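Local structure of uncharacterized protein DUF1185 (Bordetella bronchiseptica RB50, 3BYQ) at residues B[3-7]-B[56-60]; B[32-36]-B[64-68]; B[136-142]-B[181-186]. The protein is of unknown function but probably has a role in amino-acid metabolism, and adopts a novel variant of the Bacillus chorismate mutase fold. All blocks are in the same frame, centred on the assembly; numbering follows the deposited sequence.

Overall arrangement
Contacts 1 and 2 both use helix 51-72, their centres about 14 Å apart, and their segments alternate along the chain: 3-7, 32-36, 56-60, 64-68. The helix thus meets first the N-terminal segment and then strand 29-39, and the two contacts touch where Leu60 packs on Ala36. Contact 2 lies deepest, about 8 Å from the centre of the chain, where helix and mixed sheet pack together. Contact 3 follows later in the sequence and joins two loops, about 33 Å from contact 1 and 23 Å from contact 2, centre to centre. Contacts 1 and 3 lie on opposite sides of the chain's centre, so residues near the N-terminus and the 181-186 loop are tied down at well-separated places.

Contact 1: residues B[3-7]-B[56-60]; sequences SLIEI and ELRSL. With EDO (1,2-ethanediol), chain Q; EDO (1,2-ethanediol), chain X.
Ile5 lays its CD1 methyl over the backbone of helix residues Glu56 and Leu57, 3.3 Å from Glu56 O and 3.8 Å from Leu57 CA. With CG1 anti to the carbonyl carbon (chi1 -56°) and an extended chi2, its ethyl branch reaches to the helix surface, running alongside the Glu56 side chain in the opposite sense. CG of Glu56 lies 3.7 Å from Ile5 CD1, and beyond it the extended chain carries the carboxylate to the N-terminal segment. There the two oxygens divide the work. OE1 accepts the backbone N-H of Leu4 (Leu4 N to Glu56 OE1 2.9 Å, 167° at the hydrogen) on its syn side, 24° out of the carboxylate plane, while OE2 takes the hydroxyl of Ser3, with a very short Ser3 OG to Glu56 OE2 distance of 2.5 Å. Ser3 OG also accepts from Ile5 N at 3.0 Å, closing an ST turn that holds the hydroxyl beside the glutamate. Held at both oxygens, the carboxylate has little liberty to rotate. Within the helix, Glu56 O accepts from both the N and the OG of Ser59, the hydroxyl arriving nearly in line with the carbonyl bond. Further along, Ile7 CD1 meets Leu60 CD1 at 4.0 Å. Arg58 lies away from the N-terminal segment, bonded to an ethanediol molecule and paired with Glu100. The segment leading into strand 7-17 thus packs against a helix whose Leu57 and Leu60 lie on helix 98-109 and on strands 29-39 and 161-169.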
loop_
_atom_site.group_PDB
_atom_site.type_symbol
_atom_site.label_atom_id
_atom_site.label_comp_id
_atom_site.label_asym_id
_atom_site.label_seq_id
_atom_site.Cartn_x
_atom_site.Cartn_y
_atom_site.Cartn_z
ATOM N N SER B 3 18.349 -0.518 -31.171
ATOM C CA SER B 3 17.981 -1.356 -30.039
ATOM C C SER B 3 16.632 -0.990 -29.479
ATOM O O SER B 3 16.258 0.168 -29.402
ATOM C CB SER B 3 19.002 -1.227 -28.919
ATOM O OG SER B 3 18.645 -2.030 -27.825
ATOM N N LEU B 4 15.935 -2.025 -29.060
ATOM C CA LEU B 4 14.627 -1.882 -28.413
ATOM C C LEU B 4 14.772 -1.837 -26.902
ATOM O O LEU B 4 13.760 -1.826 -26.169
ATOM C CB LEU B 4 13.742 -3.084 -28.758
ATOM C CG LEU B 4 13.308 -3.210 -30.208
ATOM C CD1 LEU B 4 12.624 -4.581 -30.469
ATOM C CD2 LEU B 4 12.390 -2.023 -30.523
ATOM N N ILE B 5 16.017 -1.817 -26.441
ATOM C CA ILE B 5 16.309 -1.907 -24.999
ATOM C C ILE B 5 17.008 -0.671 -24.509
ATOM O O ILE B 5 18.161 -0.434 -24.823
ATOM C CB ILE B 5 17.146 -3.138 -24.668
ATOM C CG1 ILE B 5 16.446 -4.409 -25.173
ATOM C CG2 ILE B 5 17.411 -3.207 -23.135
ATOM C CD1 ILE B 5 17.247 -5.681 -24.888
ATOM N N GLU B 6 16.282 0.122 -23.734
ATOM C CA GLU B 6 16.834 1.355 -23.152
ATOM C C GLU B 6 16.615 1.321 -21.649
ATOM O O GLU B 6 15.504 1.455 -21.194
ATOM C CB GLU B 6 16.150 2.571 -23.749
ATOM C CG GLU B 6 16.349 2.672 -25.238
ATOM C CD GLU B 6 15.531 3.776 -25.869
ATOM O OE1 GLU B 6 14.834 4.536 -25.155
ATOM O OE2 GLU B 6 15.579 3.873 -27.102
ATOM N N ILE B 7 17.703 1.180 -20.900
ATOM C CA ILE B 7 17.639 1.052 -19.420
ATOM C C ILE B 7 17.696 2.412 -18.701
ATOM O O ILE B 7 18.640 3.195 -18.882
ATOM C CB ILE B 7 18.804 0.163 -18.903
ATOM C CG1 ILE B 7 18.830 -1.196 -19.605
ATOM C CG2 ILE B 7 18.729 -0.032 -17.354
ATOM C CD1 ILE B 7 20.070 -2.010 -19.299
ATOM N N GLU B 56 15.692 -9.785 -28.636
ATOM C CA GLU B 56 16.706 -8.850 -28.154
ATOM C C GLU B 56 16.873 -8.864 -26.627
ATOM O O GLU B 56 17.975 -8.701 -26.113
ATOM C CB GLU B 56 16.474 -7.428 -28.627
ATOM C CG GLU B 56 17.757 -6.618 -28.462
ATOM C CD GLU B 56 17.623 -5.157 -28.808
ATOM O OE1 GLU B 56 16.611 -4.779 -29.468
ATOM O OE2 GLU B 56 18.571 -4.412 -28.418
ATOM N N LEU B 57 15.772 -9.110 -25.927
ATOM C CA LEU B 57 15.763 -9.150 -24.463
ATOM C C LEU B 57 16.628 -10.251 -23.878
ATOM O O LEU B 57 16.993 -10.197 -22.714
ATOM C CB LEU B 57 14.332 -9.227 -23.919
ATOM C CG LEU B 57 13.564 -7.900 -23.984
ATOM C CD1 LEU B 57 12.039 -8.176 -23.851
ATOM C CD2 LEU B 57 14.085 -6.889 -22.937
ATOM N N ARG B 58 16.994 -11.231 -24.692
ATOM C CA ARG B 58 17.868 -12.287 -24.187
ATOM C C ARG B 58 19.158 -11.679 -23.639
ATOM O O ARG B 58 19.661 -12.137 -22.628
ATOM C CB ARG B 58 18.154 -13.329 -25.269
ATOM C CG ARG B 58 18.767 -14.624 -24.768
ATOM C CD ARG B 58 17.725 -15.575 -24.197
ATOM N NE ARG B 58 16.792 -16.028 -25.223
ATOM C CZ ARG B 58 17.077 -16.955 -26.137
ATOM N NH1 ARG B 58 18.219 -17.618 -26.116
ATOM N NH2 ARG B 58 16.173 -17.275 -27.044
ATOM N N SER B 59 19.638 -10.620 -24.291
ATOM C CA SER B 59 20.880 -9.945 -23.856
ATOM C C SER B 59 20.723 -9.294 -22.484
ATOM O O SER B 59 21.671 -9.220 -21.707
ATOM C CB SER B 59 21.371 -8.908 -24.871
ATOM O OG SER B 59 20.416 -7.892 -25.073
ATOM N N LEU B 60 19.535 -8.803 -22.215
ATOM C CA LEU B 60 19.221 -8.216 -20.901
ATOM C C LEU B 60 19.236 -9.338 -19.856
ATOM O O LEU B 60 19.733 -9.160 -18.755
ATOM C CB LEU B 60 17.857 -7.538 -20.923
ATOM C CG LEU B 60 17.482 -6.806 -19.632
ATOM C CD1 LEU B 60 18.460 -5.646 -19.365
ATOM C CD2 LEU B 60 16.016 -6.301 -19.686
HETATM C C1 EDO Q . 21.943 -16.433 -24.346
HETATM O O1 EDO Q . 21.952 -15.580 -25.499
HETATM C C2 EDO Q . 21.451 -17.821 -24.724
HETATM O O2 EDO Q . 20.249 -18.145 -24.019
HETATM C C1 EDO X . 14.149 1.362 -32.940
HETATM O O1 EDO X . 13.028 1.431 -33.847
HETATM C C2 EDO X . 13.739 0.916 -31.539
HETATM O O2 EDO X . 13.956 1.948 -30.554
#

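Contact 2: residues B[32-36]-B[64-68]; sequences AASCA and LATEL
A chi1 of -176° swings the Ser34 hydroxyl out toward the helix, and Glu67, with chi1 -179° and extended through chi2, brings its carboxylate across to meet it. The hydroxyl donates to OE1, although the 2.4 Å between Ser34 OG and Glu67 OE1 is so short that its exact length is doubtful. Arg10 forms a salt bridge to the same oxygen, so OE1 is gripped by two partners. Two leucines one helical turn apart flank the serine: Leu64 CD2 lies 3.4 Å from Ser34 OG, and Leu68 CG sits 3.8 Å from Ser34 CB. This is helix-on-sheet packing in the chorismate mutase-like fold, with strand 32-36 running roughly antiparallel to helix 64-68 (149°) and their axes 8.2 Å apart. Ala32, Ser34 and Ala36 present one face of the strand to the helix, whereas Ala33 and Cys35 point away from it. The small alanines accept the leucine methyls, Ala32 CB lying 3.6 Å from Leu68 CD2 and Ala36 CB 4.3 Å from Leu64 CD2. Leu68 extends over Leu166 and Met168 of strand 161-169, and a bound tetraethylene glycol, probably from the crystallisation liquor, comes within about 3 Å of the Glu67 side chain at its nearest atoms.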
loop_
_atom_site.group_PDB
_atom_site.type_symbol
_atom_site.label_atom_id
_atom_site.label_comp_id
_atom_site.label_asym_id
_atom_site.label_seq_id
_atom_site.Cartn_x
_atom_site.Cartn_y
_atom_site.Cartn_z
ATOM N N ALA B 32 18.922 -13.119 -3.926
ATOM C CA ALA B 32 19.302 -11.859 -4.591
ATOM C C ALA B 32 18.479 -11.641 -5.826
ATOM O O ALA B 32 18.127 -12.607 -6.524
ATOM C CB ALA B 32 20.807 -11.868 -4.938
ATOM N N ALA B 33 18.158 -10.371 -6.093
ATOM C CA ALA B 33 17.355 -10.036 -7.285
ATOM C C ALA B 33 18.075 -8.920 -8.017
ATOM O O ALA B 33 18.608 -8.024 -7.397
ATOM C CB ALA B 33 15.952 -9.593 -6.895
ATOM N N SER B 34 18.115 -9.054 -9.339
ATOM C CA SER B 34 18.676 -8.044 -10.223
ATOM C C SER B 34 17.537 -7.623 -11.129
ATOM O O SER B 34 16.974 -8.451 -11.826
ATOM C CB SER B 34 19.837 -8.600 -11.056
ATOM O OG SER B 34 20.460 -7.590 -11.872
ATOM N N CYS B 35 17.234 -6.325 -11.098
ATOM C CA CYS B 35 16.139 -5.726 -11.864
ATOM C C CYS B 35 16.640 -4.609 -12.768
ATOM O O CYS B 35 17.588 -3.855 -12.426
ATOM C CB CYS B 35 15.135 -5.085 -10.917
ATOM S SG CYS B 35 14.475 -6.212 -9.602
ATOM N N ALA B 36 15.970 -4.495 -13.908
ATOM C CA ALA B 36 16.195 -3.413 -14.861
ATOM C C ALA B 36 14.844 -2.839 -15.297
ATOM O O ALA B 36 13.911 -3.598 -15.640
ATOM C CB ALA B 36 16.961 -3.893 -16.098
ATOM N N LEU B 64 21.756 -9.469 -16.485
ATOM C CA LEU B 64 21.251 -9.578 -15.095
ATOM C C LEU B 64 21.695 -10.875 -14.450
ATOM O O LEU B 64 22.067 -10.908 -13.273
ATOM C CB LEU B 64 19.720 -9.453 -15.049
ATOM C CG LEU B 64 19.149 -8.151 -15.649
ATOM C CD1 LEU B 64 17.616 -8.067 -15.438
ATOM C CD2 LEU B 64 19.798 -6.916 -15.149
ATOM N N ALA B 65 21.670 -11.947 -15.228
ATOM C CA ALA B 65 22.053 -13.260 -14.691
ATOM C C ALA B 65 23.527 -13.235 -14.336
ATOM O O ALA B 65 23.933 -13.755 -13.325
ATOM C CB ALA B 65 21.729 -14.418 -15.699
ATOM N N THR B 66 24.322 -12.632 -15.197
ATOM C CA THR B 66 25.784 -12.518 -14.950
ATOM C C THR B 66 26.067 -11.734 -13.683
ATOM O O THR B 66 26.915 -12.104 -12.872
ATOM C CB THR B 66 26.519 -11.908 -16.163
ATOM O OG1 THR B 66 26.273 -12.754 -17.304
ATOM C CG2 THR B 66 27.996 -11.820 -15.923
ATOM N N GLU B 67 25.300 -10.679 -13.476
ATOM C CA GLU B 67 25.475 -9.863 -12.287
ATOM C C GLU B 67 25.202 -10.663 -11.025
ATOM O O GLU B 67 25.889 -10.531 -10.012
ATOM C CB GLU B 67 24.550 -8.659 -12.317
ATOM C CG GLU B 67 24.701 -7.779 -11.131
ATOM C CD GLU B 67 23.791 -6.550 -11.161
ATOM O OE1 GLU B 67 22.671 -6.628 -11.739
ATOM O OE2 GLU B 67 24.210 -5.518 -10.588
ATOM N N LEU B 68 24.170 -11.492 -11.093
ATOM C CA LEU B 68 23.765 -12.308 -9.937
ATOM C C LEU B 68 24.827 -13.351 -9.610
ATOM O O LEU B 68 25.197 -13.535 -8.450
ATOM C CB LEU B 68 22.406 -12.943 -10.163
ATOM C CG LEU B 68 21.170 -12.038 -10.025
ATOM C CD1 LEU B 68 19.878 -12.736 -10.546
ATOM C CD2 LEU B 68 21.023 -11.575 -8.559
#

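Contact 3: residues B[136-142]-B[181-186]; sequences YIHASYV and LTKEAV
Val186 drives its CG2 methyl into a tight apolar corner, 3.4 Å from Ala139 CB, closer than usual for two carbons, and 3.6 Å from Val142 CG2. The two valines cross at about a right angle. With CG1 anti to the backbone N (chi1 169° in both), CG2 is left anti to the carbonyl carbon, which brings these methyls together, and Leu181 CD2 adds a third side to the corner at 3.9 Å from Val142 CG2. A CA-H...O contact joins Val142 CA to Leu181 O, 3.3 Å apart, where the backbones come nearest, just as the type I turn from Ala139 to Val142 ends.

The side toward Tyr136 is more open to solvent. The aliphatic part of the exposed Lys183 runs across the phenol end of the tyrosine at about a right angle, Lys183 CG 3.6 Å from Tyr136 CZ and inclined to the ring, while its amine pairs with Glu78. Waters occupy the polar margins: one links Tyr136 OH to Lys183 O, the other donates to Tyr141 O (2.7 Å) and accepts from Leu181 N. Nearby, Tyr141 turns its ring away to Arg193 and to Met116 of a third subunit. Between these two loops the direct contact is therefore mainly apolar, and the two waters bridge backbone and phenol groups at the margins.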
loop_
_atom_site.group_PDB
_atom_site.type_symbol
_atom_site.label_atom_id
_atom_site.label_comp_id
_atom_site.label_asym_id
_atom_site.label_seq_id
_atom_site.Cartn_x
_atom_site.Cartn_y
_atom_site.Cartn_z
ATOM N N TYR B 136 14.333 -25.022 -6.466
ATOM C CA TYR B 136 15.660 -25.646 -6.724
ATOM C C TYR B 136 15.946 -25.776 -8.201
ATOM O O TYR B 136 15.136 -26.296 -8.992
ATOM C CB TYR B 136 15.721 -27.004 -6.039
ATOM C CG TYR B 136 17.037 -27.734 -6.058
ATOM C CD1 TYR B 136 18.194 -27.144 -5.618
ATOM C CD2 TYR B 136 17.074 -29.063 -6.406
ATOM C CE1 TYR B 136 19.383 -27.864 -5.591
ATOM C CE2 TYR B 136 18.231 -29.791 -6.372
ATOM C CZ TYR B 136 19.390 -29.191 -5.954
ATOM O OH TYR B 136 20.583 -29.883 -5.925
ATOM N N ILE B 137 17.177 -25.413 -8.555
ATOM C CA ILE B 137 17.557 -25.323 -9.982
ATOM C C ILE B 137 17.692 -26.674 -10.677
ATOM O O ILE B 137 17.645 -26.731 -11.905
ATOM C CB ILE B 137 18.840 -24.483 -10.204
ATOM C CG1 ILE B 137 20.103 -25.140 -9.698
ATOM C CG2 ILE B 137 18.649 -23.013 -9.626
ATOM C CD1 ILE B 137 21.346 -24.352 -10.151
ATOM N N HIS B 138 17.848 -27.743 -9.909
ATOM C CA HIS B 138 18.099 -29.050 -10.494
ATOM C C HIS B 138 16.926 -30.009 -10.476
ATOM O O HIS B 138 16.947 -31.041 -11.152
ATOM C CB HIS B 138 19.264 -29.728 -9.785
ATOM C CG HIS B 138 20.538 -28.966 -9.884
ATOM N ND1 HIS B 138 21.141 -28.679 -11.089
ATOM C CD2 HIS B 138 21.316 -28.412 -8.924
ATOM C CE1 HIS B 138 22.250 -27.995 -10.869
ATOM N NE2 HIS B 138 22.386 -27.823 -9.561
ATOM N N ALA B 139 15.917 -29.665 -9.697
ATOM C CA ALA B 139 14.765 -30.530 -9.495
ATOM C C ALA B 139 13.710 -29.705 -8.767
ATOM O O ALA B 139 13.827 -29.425 -7.583
ATOM C CB ALA B 139 15.112 -31.759 -8.662
ATOM N N SER B 140 12.693 -29.320 -9.510
ATOM C CA SER B 140 11.695 -28.390 -9.009
ATOM C C SER B 140 10.983 -28.873 -7.750
ATOM O O SER B 140 10.496 -28.067 -6.978
ATOM C CB SER B 140 10.645 -28.099 -10.108
ATOM O OG SER B 140 9.993 -29.259 -10.468
ATOM N N TYR B 141 10.892 -30.188 -7.567
ATOM C CA TYR B 141 10.145 -30.741 -6.418
ATOM C C TYR B 141 10.876 -30.789 -5.096
ATOM O O TYR B 141 10.290 -31.191 -4.107
ATOM C CB TYR B 141 9.624 -32.146 -6.723
ATOM C CG TYR B 141 8.353 -32.221 -7.586
ATOM C CD1 TYR B 141 8.414 -32.271 -8.965
ATOM C CD2 TYR B 141 7.107 -32.238 -6.988
ATOM C CE1 TYR B 141 7.262 -32.304 -9.733
ATOM C CE2 TYR B 141 5.954 -32.298 -7.732
ATOM C CZ TYR B 141 6.030 -32.337 -9.103
ATOM O OH TYR B 141 4.860 -32.396 -9.810
ATOM N N VAL B 142 12.132 -30.372 -5.038
ATOM C CA VAL B 142 12.886 -30.431 -3.734
ATOM C C VAL B 142 12.224 -29.485 -2.757
ATOM O O VAL B 142 12.329 -28.258 -2.867
ATOM C CB VAL B 142 14.385 -30.184 -3.913
ATOM C CG1 VAL B 142 15.088 -29.985 -2.574
ATOM C CG2 VAL B 142 14.998 -31.345 -4.731
ATOM N N LEU B 181 11.014 -34.430 -1.274
ATOM C CA LEU B 181 12.208 -34.760 -2.075
ATOM C C LEU B 181 13.360 -33.925 -1.614
ATOM O O LEU B 181 13.202 -32.738 -1.416
ATOM C CB LEU B 181 11.948 -34.516 -3.562
ATOM C CG LEU B 181 13.033 -35.010 -4.528
ATOM C CD1 LEU B 181 13.027 -36.532 -4.625
ATOM C CD2 LEU B 181 12.879 -34.343 -5.901
ATOM N N THR B 182 14.503 -34.565 -1.435
ATOM C CA THR B 182 15.720 -33.903 -1.008
ATOM C C THR B 182 16.682 -33.859 -2.159
ATOM O O THR B 182 16.523 -34.543 -3.139
ATOM C CB THR B 182 16.425 -34.669 0.124
ATOM O OG1 THR B 182 16.851 -35.957 -0.356
ATOM C CG2 THR B 182 15.487 -34.838 1.335
ATOM N N LYS B 183 17.696 -33.029 -2.017
ATOM C CA LYS B 183 18.754 -32.892 -3.040
ATOM C C LYS B 183 19.393 -34.235 -3.304
ATOM O O LYS B 183 19.664 -34.603 -4.446
ATOM C CB LYS B 183 19.820 -31.885 -2.638
ATOM C CG LYS B 183 19.304 -30.485 -2.566
ATOM C CD LYS B 183 20.417 -29.469 -2.322
ATOM C CE LYS B 183 21.182 -29.681 -1.045
ATOM N NZ LYS B 183 22.165 -28.581 -0.952
ATOM N N GLU B 184 19.606 -34.986 -2.228
ATOM C CA GLU B 184 20.221 -36.305 -2.308
ATOM C C GLU B 184 19.339 -37.339 -2.981
ATOM O O GLU B 184 19.821 -38.330 -3.531
ATOM C CB GLU B 184 20.600 -36.814 -0.908
ATOM C CG GLU B 184 21.690 -36.011 -0.253
ATOM C CD GLU B 184 21.214 -34.748 0.462
ATOM O OE1 GLU B 184 20.006 -34.396 0.456
ATOM O OE2 GLU B 184 22.088 -34.090 1.056
ATOM N N ALA B 185 18.045 -37.110 -2.937
ATOM C CA ALA B 185 17.072 -38.043 -3.505
ATOM C C ALA B 185 16.779 -37.787 -4.965
ATOM O O ALA B 185 16.164 -38.608 -5.608
ATOM C CB ALA B 185 15.757 -38.015 -2.709
ATOM N N VAL B 186 17.252 -36.676 -5.495
ATOM C CA VAL B 186 17.015 -36.374 -6.918
ATOM C C VAL B 186 17.658 -37.496 -7.751
ATOM O O VAL B 186 18.869 -37.754 -7.661
ATOM C CB VAL B 186 17.543 -34.995 -7.317
ATOM C CG1 VAL B 186 17.540 -34.809 -8.869
ATOM C CG2 VAL B 186 16.760 -33.884 -6.621
HETATM O O HOH W 1 20.049 -32.632 -6.360
HETATM O O HOH W 2 8.858 -32.985 -2.703
#